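Long-range contact in RPA0582 (Rhodopseudomonas palustris, PDB 3HHL), which is of unknown function but belongs to the DUF1330 family, probably of the dimeric alpha+beta barrel type: residues R17-E22 / L126-P131. Numbering follows the deposited sequence.
Sequences RANDRE and LIRLKP
Asn19 and Arg128 face each other where the turn that ends helix 10-18 passes over strand 121-131, their CA atoms 10.7 Å apart, so side chains bridge the gap. Asn19, the first residue to leave helical conformation, is the centre of an inverse gamma turn. Arg128 reaches from the strand toward the turn, with CG anti to the backbone N (chi1 172°) and the rest of the chain straight, and grips the backbone Asn19 O end-on with both terminal nitrogens: NH2 at 2.8 Å and NH1 at 3.0 Å, the latter on a lone pair in the carbonyl plane. Asn19 ND2 lies over one face of this guanidinium, the amide and guanidinium planes 22° apart. Arg21 arrives from the opposite direction, its guanidinium turned 78° to that of Arg128, whose NH2 lies over one face of it, donors without a mutual hydrogen bond. Glu76 of the neighbouring subunit salt-bridges both arginines and probably offsets their like charges. Arg21 NH2 also makes van der Waals contact with Lys130 CB (3.6 Å). A leucine in place of Arg128 would probably leave Asn19 O without its two donors and Glu76 without one of its mates. Residues 126-131 pair antiparallel with a strand of that subunit, continuing the sheet across the interface, consistent with a dimeric alpha+beta barrel.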
loop_
_atom_site.group_PDB
_atom_site.type_symbol
_atom_site.label_atom_id
_atom_site.label_comp_id
_atom_site.label_asym_id
_atom_site.label_seq_id
_atom_site.Cartn_x
_atom_site.Cartn_y
_atom_site.Cartn_z
ATOM N N ARG B 17 -12.561 -8.505 -13.546
ATOM C CA ARG B 17 -13.819 -9.205 -13.656
ATOM C C ARG B 17 -13.619 -10.710 -13.852
ATOM O O ARG B 17 -14.433 -11.509 -13.384
ATOM C CB ARG B 17 -14.622 -8.618 -14.816
ATOM C CG ARG B 17 -15.032 -7.158 -14.613
ATOM C CD ARG B 17 -15.825 -6.657 -15.786
ATOM N NE ARG B 17 -14.972 -6.508 -16.962
ATOM C CZ ARG B 17 -15.265 -5.786 -18.032
ATOM N NH1 ARG B 17 -16.420 -5.133 -18.104
ATOM N NH2 ARG B 17 -14.391 -5.733 -19.019
ATOM N N ALA B 18 -12.546 -11.102 -14.543
ATOM C CA ALA B 18 -12.301 -12.541 -14.827
ATOM C C ALA B 18 -12.063 -13.324 -13.526
ATOM O O ALA B 18 -12.485 -14.460 -13.389
ATOM C CB ALA B 18 -11.149 -12.715 -15.783
ATOM N N ASN B 19 -11.417 -12.680 -12.558
ATOM C CA ASN B 19 -11.130 -13.307 -11.321
ATOM C C ASN B 19 -12.245 -13.002 -10.322
ATOM O O ASN B 19 -12.121 -12.127 -9.499
ATOM C CB ASN B 19 -9.783 -12.886 -10.778
ATOM C CG ASN B 19 -9.466 -13.607 -9.513
ATOM O OD1 ASN B 19 -10.260 -14.487 -9.078
ATOM N ND2 ASN B 19 -8.349 -13.286 -8.902
ATOM N N ASP B 20 -13.323 -13.762 -10.393
ATOM C CA ASP B 20 -14.521 -13.436 -9.657
ATOM C C ASP B 20 -14.761 -14.395 -8.484
ATOM O O ASP B 20 -15.889 -14.656 -8.121
ATOM C CB ASP B 20 -15.693 -13.492 -10.615
ATOM C CG ASP B 20 -15.973 -14.894 -11.116
ATOM O OD1 ASP B 20 -15.126 -15.814 -10.979
ATOM O OD2 ASP B 20 -17.069 -15.073 -11.646
ATOM N N ARG B 21 -13.700 -14.891 -7.878
ATOM C CA ARG B 21 -13.835 -15.825 -6.764
ATOM C C ARG B 21 -14.662 -15.166 -5.669
ATOM O O ARG B 21 -14.525 -13.984 -5.399
ATOM C CB ARG B 21 -12.457 -16.305 -6.221
ATOM C CG ARG B 21 -11.731 -15.341 -5.290
ATOM C CD ARG B 21 -11.430 -13.956 -5.870
ATOM N NE ARG B 21 -10.757 -13.109 -4.886
ATOM C CZ ARG B 21 -11.376 -12.447 -3.911
ATOM N NH1 ARG B 21 -12.702 -12.524 -3.768
ATOM N NH2 ARG B 21 -10.674 -11.719 -3.059
ATOM N N GLU B 22 -15.502 -15.975 -5.029
ATOM C CA GLU B 22 -16.297 -15.526 -3.887
ATOM C C GLU B 22 -15.373 -15.110 -2.699
ATOM O O GLU B 22 -14.350 -15.797 -2.375
ATOM C CB GLU B 22 -17.281 -16.619 -3.432
ATOM C CG GLU B 22 -18.371 -16.099 -2.527
ATOM C CD GLU B 22 -19.583 -17.001 -2.447
ATOM O OE1 GLU B 22 -20.037 -17.542 -3.481
ATOM O OE2 GLU B 22 -20.091 -17.184 -1.332
ATOM N N LEU B 126 -3.946 1.296 -7.293
ATOM C CA LEU B 126 -5.130 0.616 -6.755
ATOM C C LEU B 126 -4.814 -0.860 -6.859
ATOM O O LEU B 126 -4.768 -1.421 -7.954
ATOM C CB LEU B 126 -6.400 0.977 -7.544
ATOM C CG LEU B 126 -7.748 0.436 -7.037
ATOM C CD1 LEU B 126 -7.957 0.900 -5.637
ATOM C CD2 LEU B 126 -8.951 0.867 -7.938
ATOM N N ILE B 127 -4.552 -1.463 -5.705
ATOM C CA ILE B 127 -4.091 -2.833 -5.625
ATOM C C ILE B 127 -5.202 -3.688 -5.084
ATOM O O ILE B 127 -5.753 -3.396 -4.031
ATOM C CB ILE B 127 -2.877 -2.932 -4.702
ATOM C CG1 ILE B 127 -1.785 -1.917 -5.164
ATOM C CG2 ILE B 127 -2.376 -4.372 -4.687
ATOM C CD1 ILE B 127 -0.523 -1.879 -4.296
ATOM N N ARG B 128 -5.541 -4.738 -5.810
ATOM C CA ARG B 128 -6.590 -5.622 -5.377
ATOM C C ARG B 128 -5.978 -6.736 -4.548
ATOM O O ARG B 128 -5.046 -7.375 -5.012
ATOM C CB ARG B 128 -7.302 -6.224 -6.555
ATOM C CG ARG B 128 -8.293 -7.312 -6.136
ATOM C CD ARG B 128 -8.892 -8.023 -7.357
ATOM N NE ARG B 128 -9.500 -9.278 -6.992
ATOM C CZ ARG B 128 -10.328 -9.979 -7.735
ATOM N NH1 ARG B 128 -10.681 -9.561 -8.923
ATOM N NH2 ARG B 128 -10.782 -11.144 -7.281
ATOM N N LEU B 129 -6.519 -6.972 -3.339
ATOM C CA LEU B 129 -6.045 -8.059 -2.495
ATOM C C LEU B 129 -7.169 -8.924 -1.960
ATOM O O LEU B 129 -8.288 -8.448 -1.779
ATOM C CB LEU B 129 -5.219 -7.504 -1.352
ATOM C CG LEU B 129 -4.105 -6.522 -1.768
ATOM C CD1 LEU B 129 -4.493 -5.067 -1.405
ATOM C CD2 LEU B 129 -2.763 -6.871 -1.192
ATOM N N LYS B 130 -6.867 -10.201 -1.733
ATOM C CA LYS B 130 -7.718 -11.063 -0.930
ATOM C C LYS B 130 -7.238 -10.951 0.499
ATOM O O LYS B 130 -6.108 -11.232 0.771
ATOM C CB LYS B 130 -7.584 -12.510 -1.348
ATOM C CG LYS B 130 -8.542 -13.437 -0.626
ATOM C CD LYS B 130 -8.023 -14.819 -0.360
ATOM C CE LYS B 130 -8.404 -15.804 -1.404
ATOM N NZ LYS B 130 -7.266 -16.850 -1.552
ATOM N N PRO B 131 -8.105 -10.576 1.423
ATOM C CA PRO B 131 -7.727 -10.497 2.833
ATOM C C PRO B 131 -7.266 -11.815 3.422
ATOM O O PRO B 131 -7.901 -12.803 3.196
ATOM C CB PRO B 131 -9.033 -10.073 3.529
ATOM C CG PRO B 131 -9.889 -9.590 2.498
ATOM C CD PRO B 131 -9.524 -10.277 1.231
#